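Side-chain contacts in gram-negative insecticidal protein (Chromobacterium piscinae, PDB 6FBM), which kills insects, probably by forming pores in cell membranes through its MACPF domain, with a beta-tripod region that may recognise the target: residues M21-N26 with P32-G37; Q90-S95 with K99-S104; G168-S173 with D298-F303. All coordinates share one frame; numbering follows the deposited sequence.

Contact 1 of 3, residues M21-N26 with P32-G37; sequences MGYDVN and PESLLG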
ATOM      1  N   MET A  21      31.134  13.993   1.445  1.00 15.74           N
ATOM      2  CA  MET A  21      31.597  12.748   2.016  1.00 16.30           C
ATOM      3  C   MET A  21      32.965  12.509   1.445  1.00 16.06           C
ATOM      4  O   MET A  21      33.205  12.820   0.270  1.00 15.68           O
ATOM      5  CB  MET A  21      30.753  11.565   1.573  1.00 17.59           C
ATOM      6  CG  MET A  21      29.400  11.357   2.220  1.00 19.36           C
ATOM      7  SD  MET A  21      29.386  11.354   4.035  1.00 22.30           S
ATOM      8  CE  MET A  21      28.776  13.011   4.227  1.00 23.45           C
ATOM      9  N   GLY A  22      33.830  11.887   2.255  1.00 15.31           N
ATOM     10  CA  GLY A  22      35.037  11.274   1.722  1.00 15.07           C
ATOM     11  C   GLY A  22      34.742  10.244   0.647  1.00 14.58           C
ATOM     12  O   GLY A  22      33.686   9.601   0.661  1.00 13.91           O
ATOM     13  N   TYR A  23      35.669  10.100  -0.297  1.00 14.48           N
ATOM     14  CA  TYR A  23      35.506   9.157  -1.388  1.00 14.76           C
ATOM     15  C   TYR A  23      36.726   8.293  -1.544  1.00 15.08           C
ATOM     16  O   TYR A  23      37.849   8.797  -1.482  1.00 16.85           O
ATOM     17  CB  TYR A  23      35.240   9.863  -2.687  1.00 13.67           C
ATOM     18  CG  TYR A  23      34.627   8.983  -3.713  1.00 13.53           C
ATOM     19  CD1 TYR A  23      33.268   8.804  -3.754  1.00 13.70           C
ATOM     20  CD2 TYR A  23      35.401   8.321  -4.654  1.00 13.92           C
ATOM     21  CE1 TYR A  23      32.682   7.998  -4.706  1.00 13.57           C
ATOM     22  CE2 TYR A  23      34.812   7.506  -5.617  1.00 13.22           C
ATOM     23  CZ  TYR A  23      33.453   7.352  -5.638  1.00 13.08           C
ATOM     24  OH  TYR A  23      32.825   6.563  -6.577  1.00 13.50           O
ATOM     25  N   ASP A  24      36.491   7.004  -1.764  1.00 15.11           N
ATOM     26  CA  ASP A  24      37.556   6.094  -2.087  1.00 15.99           C
ATOM     27  C   ASP A  24      37.881   6.250  -3.571  1.00 16.25           C
ATOM     28  O   ASP A  24      37.248   5.655  -4.435  1.00 15.82           O
ATOM     29  CB  ASP A  24      37.163   4.657  -1.769  1.00 17.10           C
ATOM     30  CG  ASP A  24      38.275   3.672  -2.071  1.00 18.67           C
ATOM     31  OD1 ASP A  24      39.357   4.088  -2.570  1.00 17.48           O
ATOM     32  OD2 ASP A  24      38.046   2.464  -1.816  1.00 21.00           O
ATOM     33  N   VAL A  25      38.917   7.028  -3.856  1.00 16.69           N
ATOM     34  CA  VAL A  25      39.322   7.296  -5.234  1.00 16.40           C
ATOM     35  C   VAL A  25      39.849   6.065  -5.955  1.00 16.40           C
ATOM     36  O   VAL A  25      39.982   6.074  -7.178  1.00 16.08           O
ATOM     37  CB  VAL A  25      40.349   8.431  -5.324  1.00 17.11           C
ATOM     38  CG1 VAL A  25      39.753   9.719  -4.770  1.00 17.35           C
ATOM     39  CG2 VAL A  25      41.658   8.082  -4.611  1.00 17.85           C
ATOM     40  N   ASN A  26      40.139   5.015  -5.191  1.00 17.40           N
ATOM     41  CA  ASN A  26      40.522   3.709  -5.740  1.00 17.77           C
ATOM     42  C   ASN A  26      39.364   2.732  -5.813  1.00 18.26           C
ATOM     43  O   ASN A  26      39.589   1.575  -6.117  1.00 18.32           O
ATOM     44  CB  ASN A  26      41.691   3.117  -4.928  1.00 17.85           C
ATOM     45  CG  ASN A  26      42.956   3.947  -5.059  1.00 17.75           C
ATOM     46  OD1 ASN A  26      43.272   4.408  -6.136  1.00 18.73           O
ATOM     47  ND2 ASN A  26      43.657   4.175  -3.954  1.00 18.81           N
ATOM     48  N   PRO A  32      27.726   5.668  -4.831  1.00 17.56           N
ATOM     49  CA  PRO A  32      27.591   5.755  -3.372  1.00 18.81           C
ATOM     50  C   PRO A  32      28.311   4.642  -2.624  1.00 19.16           C
ATOM     51  O   PRO A  32      28.659   4.820  -1.469  1.00 17.72           O
ATOM     52  CB  PRO A  32      26.066   5.627  -3.162  1.00 18.70           C
ATOM     53  CG  PRO A  32      25.460   6.030  -4.462  1.00 17.79           C
ATOM     54  CD  PRO A  32      26.414   5.562  -5.494  1.00 18.00           C
ATOM     55  N   GLU A  33      28.528   3.505  -3.269  1.00 22.55           N
ATOM     56  CA  GLU A  33      29.221   2.390  -2.636  1.00 25.46           C
ATOM     57  C   GLU A  33      30.649   2.749  -2.245  1.00 22.58           C
ATOM     58  O   GLU A  33      31.182   2.138  -1.333  1.00 22.98           O
ATOM     59  CB  GLU A  33      29.248   1.154  -3.539  1.00 29.93           C
ATOM     60  CG  GLU A  33      27.929   0.403  -3.747  1.00 33.72           C
ATOM     61  CD  GLU A  33      28.180  -0.938  -4.469  1.00 40.55           C
ATOM     62  OE1 GLU A  33      27.861  -1.115  -5.680  1.00 42.57           O
ATOM     63  OE2 GLU A  33      28.754  -1.839  -3.821  1.00 44.72           O
ATOM     64  N   SER A  34      31.264   3.724  -2.903  1.00 20.98           N
ATOM     65  CA  SER A  34      32.616   4.132  -2.561  1.00 21.32           C
ATOM     66  C   SER A  34      32.690   5.405  -1.694  1.00 22.50           C
ATOM     67  O   SER A  34      33.799   5.975  -1.518  1.00 20.92           O
ATOM     68  CB  SER A  34      33.440   4.300  -3.828  1.00 21.64           C
ATOM     69  OG  SER A  34      33.650   3.047  -4.422  1.00 22.55           O
ATOM     70  N   LEU A  35      31.546   5.844  -1.153  1.00 21.68           N
ATOM     71  CA  LEU A  35      31.551   6.876  -0.124  1.00 23.89           C
ATOM     72  C   LEU A  35      32.104   6.303   1.169  1.00 25.42           C
ATOM     73  O   LEU A  35      31.987   5.122   1.413  1.00 24.77           O
ATOM     74  CB  LEU A  35      30.151   7.432   0.129  1.00 23.83           C
ATOM     75  CG  LEU A  35      29.467   8.095  -1.055  1.00 23.59           C
ATOM     76  CD1 LEU A  35      27.991   8.270  -0.755  1.00 24.72           C
ATOM     77  CD2 LEU A  35      30.108   9.410  -1.397  1.00 23.17           C
ATOM     78  N   LEU A  36      32.739   7.153   1.956  1.00 27.59           N
ATOM     79  CA  LEU A  36      33.416   6.755   3.177  1.00 29.20           C
ATOM     80  C   LEU A  36      32.702   7.392   4.331  1.00 30.86           C
ATOM     81  O   LEU A  36      32.090   8.444   4.181  1.00 34.11           O
ATOM     82  CB  LEU A  36      34.865   7.202   3.170  1.00 28.74           C
ATOM     83  CG  LEU A  36      35.739   6.648   2.040  1.00 30.31           C
ATOM     84  CD1 LEU A  36      37.117   7.323   2.169  1.00 29.78           C
ATOM     85  CD2 LEU A  36      35.855   5.117   2.098  1.00 29.06           C
ATOM     86  N   GLY A  37      32.851   6.778   5.497  1.00 31.71           N
ATOM     87  CA  GLY A  37      31.895   6.893   6.591  1.00 32.73           C
ATOM     88  C   GLY A  37      31.511   8.265   7.079  1.00 35.54           C
ATOM     89  O   GLY A  37      30.352   8.674   6.931  1.00 34.03           O
TER
HETATM   90  O   HOH W   1      34.757   1.379  -2.302  1.00 14.97           O
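Y23 and L35 face each other as a non-hydrogen-bonded antiparallel pair in the beta hairpin built from strands 21-23 and 35-39. Their side chains lie on the same face of the sheet. CD2 of L35 reaches the edge of the tyrosine ring near CD1, and lies 3.7 Å from CB of M21, whose chain crosses the leucine at about a right angle. One face of the ring is met instead by CB of S34, 4.0 Å from the ring centroid, in a CH-pi contact. Swinging CG of Y23 anti to the backbone N (chi1 -161°) brings that ring face over against S34 CB. A serine is small enough to sit there with its OG turned to polar partners.

Two backbone bonds flank the pair: the N of L36 gives its hydrogen to O of G22 at 2.9 Å, and the N of D24 to O of S34 at 2.9 Å. G22 has no side chain, so L36 can lie close over the backbone, with its CD1 against C of Y23 and its CD2 near CB of D24.

Farther out, D24 OD1 accepts from the N of N26 in an Asx turn. A water 2.9 Å from S34 OG also makes a weak bond to D24 OD2. Y23 OH bonds with L28 O and S31 N, S34 OG bonds with L28 N, and F275 packs edge-to-face with Y23. The backbone bonds set the pairing and the packing of M21, Y23, S34 and L35 adds to it, while the turn supplies polar partners to the phenol and the serine hydroxyl, which would limit their rotation.

Contact 2 of 3, residues Q90-S95 with K99-S104; sequences QHVGVS and KLFSAS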
ATOM      1  N   GLN A  90      40.086  10.449 -16.141  1.00 27.35           N
ATOM      2  CA  GLN A  90      40.195  11.828 -16.603  1.00 30.15           C
ATOM      3  C   GLN A  90      39.021  12.652 -16.105  1.00 31.11           C
ATOM      4  O   GLN A  90      37.888  12.172 -16.032  1.00 29.94           O
ATOM      5  CB  GLN A  90      40.205  11.973 -18.142  1.00 33.20           C
ATOM      6  CG  GLN A  90      41.081  11.044 -18.984  1.00 36.06           C
ATOM      7  CD  GLN A  90      42.562  11.318 -18.882  1.00 36.82           C
ATOM      8  OE1 GLN A  90      43.054  11.780 -17.840  1.00 36.60           O
ATOM      9  NE2 GLN A  90      43.293  10.998 -19.957  1.00 35.88           N
ATOM     10  N   HIS A  91      39.315  13.904 -15.818  1.00 34.26           N
ATOM     11  CA  HIS A  91      38.301  14.930 -15.670  1.00 38.97           C
ATOM     12  C   HIS A  91      37.324  14.626 -14.532  1.00 33.97           C
ATOM     13  O   HIS A  91      36.110  14.743 -14.704  1.00 32.56           O
ATOM     14  CB  HIS A  91      37.561  15.157 -17.018  1.00 45.49           C
ATOM     15  CG  HIS A  91      38.458  15.596 -18.142  1.00 53.23           C
ATOM     16  ND1 HIS A  91      39.027  16.854 -18.211  1.00 57.47           N
ATOM     17  CD2 HIS A  91      38.886  14.923 -19.240  1.00 51.40           C
ATOM     18  CE1 HIS A  91      39.766  16.933 -19.308  1.00 59.89           C
ATOM     19  NE2 HIS A  91      39.699  15.776 -19.948  1.00 54.25           N
ATOM     20  N   VAL A  92      37.863  14.207 -13.396  1.00 31.68           N
ATOM     21  CA  VAL A  92      37.060  14.047 -12.182  1.00 30.29           C
ATOM     22  C   VAL A  92      37.561  14.869 -11.008  1.00 30.38           C
ATOM     23  O   VAL A  92      37.028  14.755  -9.906  1.00 30.08           O
ATOM     24  CB  VAL A  92      36.954  12.576 -11.774  1.00 29.17           C
ATOM     25  CG1 VAL A  92      36.392  11.769 -12.933  1.00 28.70           C
ATOM     26  CG2 VAL A  92      38.297  12.020 -11.324  1.00 30.07           C
ATOM     27  N   GLY A  93      38.573  15.705 -11.245  1.00 32.01           N
ATOM     28  CA  GLY A  93      39.106  16.596 -10.215  1.00 31.15           C
ATOM     29  C   GLY A  93      40.356  16.136  -9.503  1.00 30.13           C
ATOM     30  O   GLY A  93      40.888  16.886  -8.682  1.00 28.36           O
ATOM     31  N   VAL A  94      40.826  14.926  -9.787  1.00 29.21           N
ATOM     32  CA  VAL A  94      42.034  14.465  -9.139  1.00 32.77           C
ATOM     33  C   VAL A  94      43.226  14.913  -9.970  1.00 37.59           C
ATOM     34  O   VAL A  94      43.478  14.392 -11.048  1.00 41.72           O
ATOM     35  CB  VAL A  94      42.050  12.955  -8.932  1.00 31.08           C
ATOM     36  CG1 VAL A  94      43.365  12.512  -8.304  1.00 30.73           C
ATOM     37  CG2 VAL A  94      40.899  12.564  -8.037  1.00 31.66           C
ATOM     38  N   SER A  95      43.931  15.898  -9.442  1.00 42.82           N
ATOM     39  CA  SER A  95      45.190  16.368  -9.986  1.00 46.70           C
ATOM     40  C   SER A  95      46.242  15.263  -9.991  1.00 49.31           C
ATOM     41  O   SER A  95      46.251  14.393  -9.118  1.00 50.19           O
ATOM     42  CB  SER A  95      45.701  17.550  -9.160  1.00 45.14           C
ATOM     43  OG  SER A  95      47.018  17.863  -9.509  1.00 43.89           O
ATOM     44  N   LYS A  99      45.813   6.632 -12.065  1.00 28.17           N
ATOM     45  CA  LYS A  99      44.815   5.628 -12.440  1.00 29.17           C
ATOM     46  C   LYS A  99      43.878   5.393 -11.258  1.00 27.33           C
ATOM     47  O   LYS A  99      44.225   4.718 -10.277  1.00 28.26           O
ATOM     48  CB  LYS A  99      45.494   4.315 -12.863  1.00 32.27           C
ATOM     49  CG  LYS A  99      46.450   4.474 -14.030  1.00 32.53           C
ATOM     50  CD  LYS A  99      47.263   3.219 -14.308  1.00 33.84           C
ATOM     51  CE  LYS A  99      48.509   3.597 -15.088  1.00 36.99           C
ATOM     52  NZ  LYS A  99      49.369   2.411 -15.365  1.00 40.06           N
ATOM     53  N   LEU A 100      42.681   5.962 -11.379  1.00 24.67           N
ATOM     54  CA  LEU A 100      41.678   5.945 -10.329  1.00 22.38           C
ATOM     55  C   LEU A 100      40.694   4.840 -10.572  1.00 20.45           C
ATOM     56  O   LEU A 100      40.718   4.200 -11.619  1.00 21.70           O
ATOM     57  CB  LEU A 100      40.935   7.271 -10.295  1.00 22.88           C
ATOM     58  CG  LEU A 100      41.768   8.544 -10.142  1.00 23.28           C
ATOM     59  CD1 LEU A 100      40.866   9.759 -10.215  1.00 23.54           C
ATOM     60  CD2 LEU A 100      42.531   8.522  -8.826  1.00 23.44           C
ATOM     61  N   PHE A 101      39.854   4.609  -9.578  1.00 18.49           N
ATOM     62  CA  PHE A 101      38.703   3.711  -9.690  1.00 18.05           C
ATOM     63  C   PHE A 101      39.075   2.270 -10.044  1.00 18.36           C
ATOM     64  O   PHE A 101      38.388   1.616 -10.824  1.00 16.74           O
ATOM     65  CB  PHE A 101      37.674   4.280 -10.683  1.00 16.77           C
ATOM     66  CG  PHE A 101      37.436   5.748 -10.520  1.00 16.73           C
ATOM     67  CD1 PHE A 101      37.103   6.282  -9.273  1.00 16.38           C
ATOM     68  CD2 PHE A 101      37.559   6.608 -11.596  1.00 16.66           C
ATOM     69  CE1 PHE A 101      36.901   7.643  -9.116  1.00 15.88           C
ATOM     70  CE2 PHE A 101      37.348   7.979 -11.442  1.00 16.57           C
ATOM     71  CZ  PHE A 101      37.026   8.496 -10.196  1.00 15.85           C
ATOM     72  N   SER A 102      40.150   1.776  -9.432  1.00 20.73           N
ATOM     73  CA  SER A 102      40.658   0.411  -9.711  1.00 21.17           C
ATOM     74  C   SER A 102      39.646  -0.684  -9.370  1.00 21.33           C
ATOM     75  O   SER A 102      39.623  -1.712 -10.030  1.00 22.80           O
ATOM     76  CB  SER A 102      42.008   0.151  -9.009  1.00 21.01           C
ATOM     77  OG  SER A 102      42.963   1.153  -9.339  1.00 21.65           O
ATOM     78  N   ALA A 103      38.786  -0.465  -8.378  1.00 21.55           N
ATOM     79  CA  ALA A 103      37.799  -1.484  -8.015  1.00 20.86           C
ATOM     80  C   ALA A 103      36.718  -1.689  -9.088  1.00 21.04           C
ATOM     81  O   ALA A 103      36.120  -2.754  -9.156  1.00 20.22           O
ATOM     82  CB  ALA A 103      37.166  -1.153  -6.668  1.00 21.57           C
ATOM     83  N   SER A 104      36.484  -0.696  -9.944  1.00 21.28           N
ATOM     84  CA  SER A 104      35.508  -0.837 -11.035  1.00 21.15           C
ATOM     85  C   SER A 104      35.949  -1.834 -12.104  1.00 20.32           C
ATOM     86  O   SER A 104      35.100  -2.446 -12.753  1.00 19.72           O
ATOM     87  CB  SER A 104      35.243   0.507 -11.687  1.00 21.87           C
ATOM     88  OG  SER A 104      36.429   0.960 -12.326  1.00 21.62           O
TER
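F101, whose ring meets V92 across this contact, also offers a carbonyl oxygen that S104 grips twice. The hydroxyl of S104 donates through OG to F101 O at 2.6 Å, in the carbonyl plane, and the backbone N of S104 reaches the same atom at 3.1 Å. Both bonds lie at the entry to helix 102-108 of the MACPF domain, and a serine suits the place because its short side chain can fold back to the preceding turn.

The contact itself is apolar and joins the loop after helix 81-88 to the residues leading into helix 102-108. L100 and V94 reach toward each other tip to tip, CD1 of the leucine lying 3.6 Å from CG2 of the valine. The same CD1 comes equally close to CG2 of V92, also tip to tip. With L100 CG anti to the carbonyl carbon (chi1 -55°), the side chain points into the loop, and its CD1 branch serves both beta-branched valines, whose compact, stiff tips suit a closely packed core. G93 between them has positive phi, a backbone shape natural to glycine.

The F101 ring packs beside L100. Y29 meets this ring edge-to-face, L280 and F275 also pack around V92 and F101, and V92 is tied to L280 by backbone bonding. L100 CB rests 3.6 Å above the middle of the F101 ring, and V92 CG2 approaches F101 CZ obliquely at 3.9 Å.

Contact 3 of 3, residues G168-S173 with D298-F303; sequences GPYYIS and DAFPEF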
ATOM      1  N   GLY A 168      39.329   9.699   3.860  1.00 24.96           N
ATOM      2  CA  GLY A 168      39.532   9.762   2.416  1.00 24.96           C
ATOM      3  C   GLY A 168      40.395  10.953   2.037  1.00 23.74           C
ATOM      4  O   GLY A 168      40.297  12.011   2.660  1.00 24.36           O
ATOM      5  N   PRO A 169      41.252  10.798   1.028  1.00 23.09           N
ATOM      6  CA  PRO A 169      42.062  11.937   0.599  1.00 21.79           C
ATOM      7  C   PRO A 169      41.274  12.983  -0.202  1.00 20.78           C
ATOM      8  O   PRO A 169      41.714  14.140  -0.286  1.00 19.55           O
ATOM      9  CB  PRO A 169      43.125  11.294  -0.286  1.00 22.38           C
ATOM     10  CG  PRO A 169      42.439  10.086  -0.859  1.00 23.51           C
ATOM     11  CD  PRO A 169      41.474   9.601   0.188  1.00 23.69           C
ATOM     12  N   TYR A 170      40.148  12.569  -0.801  1.00 17.58           N
ATOM     13  CA  TYR A 170      39.301  13.469  -1.555  1.00 16.09           C
ATOM     14  C   TYR A 170      37.886  13.347  -1.050  1.00 14.56           C
ATOM     15  O   TYR A 170      37.518  12.318  -0.510  1.00 15.02           O
ATOM     16  CB  TYR A 170      39.344  13.111  -3.031  1.00 16.19           C
ATOM     17  CG  TYR A 170      40.560  13.613  -3.742  1.00 16.66           C
ATOM     18  CD1 TYR A 170      41.789  12.974  -3.623  1.00 16.75           C
ATOM     19  CD2 TYR A 170      40.484  14.736  -4.534  1.00 17.77           C
ATOM     20  CE1 TYR A 170      42.903  13.452  -4.280  1.00 17.72           C
ATOM     21  CE2 TYR A 170      41.600  15.230  -5.198  1.00 18.48           C
ATOM     22  CZ  TYR A 170      42.800  14.584  -5.075  1.00 18.07           C
ATOM     23  OH  TYR A 170      43.872  15.090  -5.745  1.00 18.35           O
ATOM     24  N   TYR A 171      37.101  14.394  -1.250  1.00 13.16           N
ATOM     25  CA  TYR A 171      35.702  14.395  -0.896  1.00 11.91           C
ATOM     26  C   TYR A 171      34.841  14.814  -2.083  1.00 11.53           C
ATOM     27  O   TYR A 171      35.323  15.406  -3.043  1.00 10.62           O
ATOM     28  CB  TYR A 171      35.457  15.312   0.310  1.00 11.19           C
ATOM     29  CG  TYR A 171      35.698  16.775   0.032  1.00 10.93           C
ATOM     30  CD1 TYR A 171      34.682  17.586  -0.449  1.00 11.04           C
ATOM     31  CD2 TYR A 171      36.954  17.348   0.226  1.00 10.60           C
ATOM     32  CE1 TYR A 171      34.900  18.941  -0.718  1.00 11.09           C
ATOM     33  CE2 TYR A 171      37.186  18.682  -0.051  1.00 10.45           C
ATOM     34  CZ  TYR A 171      36.160  19.484  -0.503  1.00 10.68           C
ATOM     35  OH  TYR A 171      36.373  20.796  -0.786  1.00 10.45           O
ATOM     36  N   ILE A 172      33.553  14.513  -1.983  1.00 11.69           N
ATOM     37  CA  ILE A 172      32.608  14.829  -3.032  1.00 11.87           C
ATOM     38  C   ILE A 172      32.211  16.288  -2.913  1.00 11.45           C
ATOM     39  O   ILE A 172      31.523  16.681  -1.985  1.00 10.69           O
ATOM     40  CB  ILE A 172      31.322  13.972  -2.922  1.00 12.12           C
ATOM     41  CG1 ILE A 172      31.627  12.466  -3.039  1.00 12.31           C
ATOM     42  CG2 ILE A 172      30.300  14.400  -3.977  1.00 11.85           C
ATOM     43  CD1 ILE A 172      32.158  12.020  -4.393  1.00 12.93           C
ATOM     44  N   SER A 173      32.644  17.079  -3.872  1.00 12.42           N
ATOM     45  CA  SER A 173      32.330  18.507  -3.916  1.00 13.70           C
ATOM     46  C   SER A 173      31.232  18.842  -4.890  1.00 15.05           C
ATOM     47  O   SER A 173      30.522  19.825  -4.713  1.00 14.01           O
ATOM     48  CB  SER A 173      33.576  19.295  -4.285  1.00 13.59           C
ATOM     49  OG  SER A 173      33.332  20.664  -4.162  1.00 13.61           O
ATOM     50  N   ASP A 298      51.897  15.890  -0.369  1.00 35.89           N
ATOM     51  CA  ASP A 298      53.123  15.121  -0.667  1.00 34.87           C
ATOM     52  C   ASP A 298      52.966  13.642  -0.369  1.00 34.27           C
ATOM     53  O   ASP A 298      53.620  12.801  -0.998  1.00 36.26           O
ATOM     54  CB  ASP A 298      54.319  15.626   0.148  1.00 36.60           C
ATOM     55  CG  ASP A 298      54.830  16.973  -0.320  1.00 36.98           C
ATOM     56  OD1 ASP A 298      54.551  17.348  -1.464  1.00 39.76           O
ATOM     57  OD2 ASP A 298      55.536  17.652   0.449  1.00 37.05           O
ATOM     58  N   ALA A 299      52.109  13.324   0.596  1.00 30.69           N
ATOM     59  CA  ALA A 299      51.887  11.950   0.979  1.00 30.39           C
ATOM     60  C   ALA A 299      50.935  11.196   0.031  1.00 32.41           C
ATOM     61  O   ALA A 299      50.793   9.958   0.130  1.00 31.58           O
ATOM     62  CB  ALA A 299      51.376  11.904   2.399  1.00 29.80           C
ATOM     63  N   PHE A 300      50.291  11.912  -0.900  1.00 32.71           N
ATOM     64  CA  PHE A 300      49.315  11.257  -1.770  1.00 33.31           C
ATOM     65  C   PHE A 300      49.931  10.173  -2.666  1.00 34.13           C
ATOM     66  O   PHE A 300      49.352   9.106  -2.787  1.00 32.50           O
ATOM     67  CB  PHE A 300      48.514  12.274  -2.572  1.00 33.64           C
ATOM     68  CG  PHE A 300      47.332  11.690  -3.292  1.00 33.48           C
ATOM     69  CD1 PHE A 300      46.329  11.032  -2.591  1.00 33.17           C
ATOM     70  CD2 PHE A 300      47.204  11.829  -4.672  1.00 32.28           C
ATOM     71  CE1 PHE A 300      45.232  10.507  -3.257  1.00 33.24           C
ATOM     72  CE2 PHE A 300      46.109  11.320  -5.331  1.00 32.18           C
ATOM     73  CZ  PHE A 300      45.123  10.646  -4.632  1.00 33.08           C
ATOM     74  N   PRO A 301      51.120  10.422  -3.265  1.00 35.18           N
ATOM     75  CA  PRO A 301      51.743   9.343  -4.036  1.00 34.24           C
ATOM     76  C   PRO A 301      51.906   8.032  -3.304  1.00 34.29           C
ATOM     77  O   PRO A 301      51.648   6.970  -3.900  1.00 32.23           O
ATOM     78  CB  PRO A 301      53.100   9.920  -4.416  1.00 35.28           C
ATOM     79  CG  PRO A 301      52.855  11.391  -4.524  1.00 34.85           C
ATOM     80  CD  PRO A 301      51.772  11.723  -3.543  1.00 34.89           C
ATOM     81  N   GLU A 302      52.319   8.072  -2.038  1.00 35.08           N
ATOM     82  CA  GLU A 302      52.484   6.805  -1.293  1.00 36.24           C
ATOM     83  C   GLU A 302      51.141   6.192  -0.924  1.00 34.44           C
ATOM     84  O   GLU A 302      51.002   4.970  -0.992  1.00 32.75           O
ATOM     85  CB  GLU A 302      53.463   6.882  -0.089  1.00 40.53           C
ATOM     86  CG  GLU A 302      53.041   7.746   1.097  1.00 46.12           C
ATOM     87  CD  GLU A 302      53.594   7.285   2.447  1.00 49.05           C
ATOM     88  OE1 GLU A 302      53.676   6.060   2.682  1.00 51.20           O
ATOM     89  OE2 GLU A 302      53.885   8.172   3.293  1.00 50.37           O
ATOM     90  N   PHE A 303      50.142   7.010  -0.586  1.00 34.52           N
ATOM     91  CA  PHE A 303      48.784   6.490  -0.402  1.00 34.30           C
ATOM     92  C   PHE A 303      48.320   5.699  -1.635  1.00 33.77           C
ATOM     93  O   PHE A 303      47.716   4.638  -1.499  1.00 36.34           O
ATOM     94  CB  PHE A 303      47.782   7.624  -0.092  1.00 32.35           C
ATOM     95  CG  PHE A 303      46.368   7.151   0.066  1.00 30.11           C
ATOM     96  CD1 PHE A 303      45.918   6.628   1.270  1.00 29.80           C
ATOM     97  CD2 PHE A 303      45.487   7.209  -1.001  1.00 30.02           C
ATOM     98  CE1 PHE A 303      44.609   6.174   1.406  1.00 30.58           C
ATOM     99  CE2 PHE A 303      44.174   6.748  -0.884  1.00 30.78           C
ATOM    100  CZ  PHE A 303      43.726   6.256   0.337  1.00 31.07           C
TER
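P169 meets two phenylalanines of the helix 300-304, following G168, where the chain leaves helix 160-167. G168 takes a positive phi that would jam a CB against the carbonyl before it, so glycine suits this exit. The ring of P169 then touches both aromatic groups. Its CG lies against the rim of the F300 ring, 3.7 Å from CE1 and near the ring plane, and its CB touches the same carbon. CG also lies 3.8 Å from CE2 of F303, approached obliquely, while CD comes near F303 CZ. Proline serves well here because its compact, rigid ring presents CB, CG and CD as an apolar surface. F164 of helix 160-167 also packs on P169.

Y170 begins strand 170-177 and continues the apolar patch. Its CE1 comes to 3.6 Å from F300 CZ, and the two rings form an offset edge-to-face pair, the edge of Y170 aimed at the face of F300. The centroids are 5.4 Å apart and the planes are inclined at 61°. W284 meets both rings, and Y98 packs edge-to-face with F300.

On the helix side, CG is anti to the backbone N in both F300 (chi1 -169°) and F303, which swings the two rings out toward P169. F300 and F303 are three residues apart, nearly one turn, and so project toward the same side of the helix. The N of F303 bonds to O of A299 at 3.1 Å, an i to i-4 link of this turn.

Helix 300-304, some 125 residues farther along the chain, thus lays its aromatic residues on the start of strand 170-177 and the proline before it, consistent with the helix-flanked antiparallel sheet of MACPF domains.

Reading from the N terminus, contact 1 closes the short turn of the first hairpin, contact 2 closes a three-residue loop before helix 102-108, and contact 3 joins parts 125 residues apart. They follow in series, so none nests inside or crosses another. In space they lie 11 to 12 Å apart, centre to centre. The end of 21-26 probably hydrogen-bonds to 99-104 through V25 O and F101 N, and strand 21-23 pairs with strand 170-177, with Y23 N and Y170 O probably bonded. Y170 also packs against V94. The hairpin thus belongs to the same antiparallel sheet as strand 170-177, and the loop after helix 81-88 and helix 300-304 pack beside it.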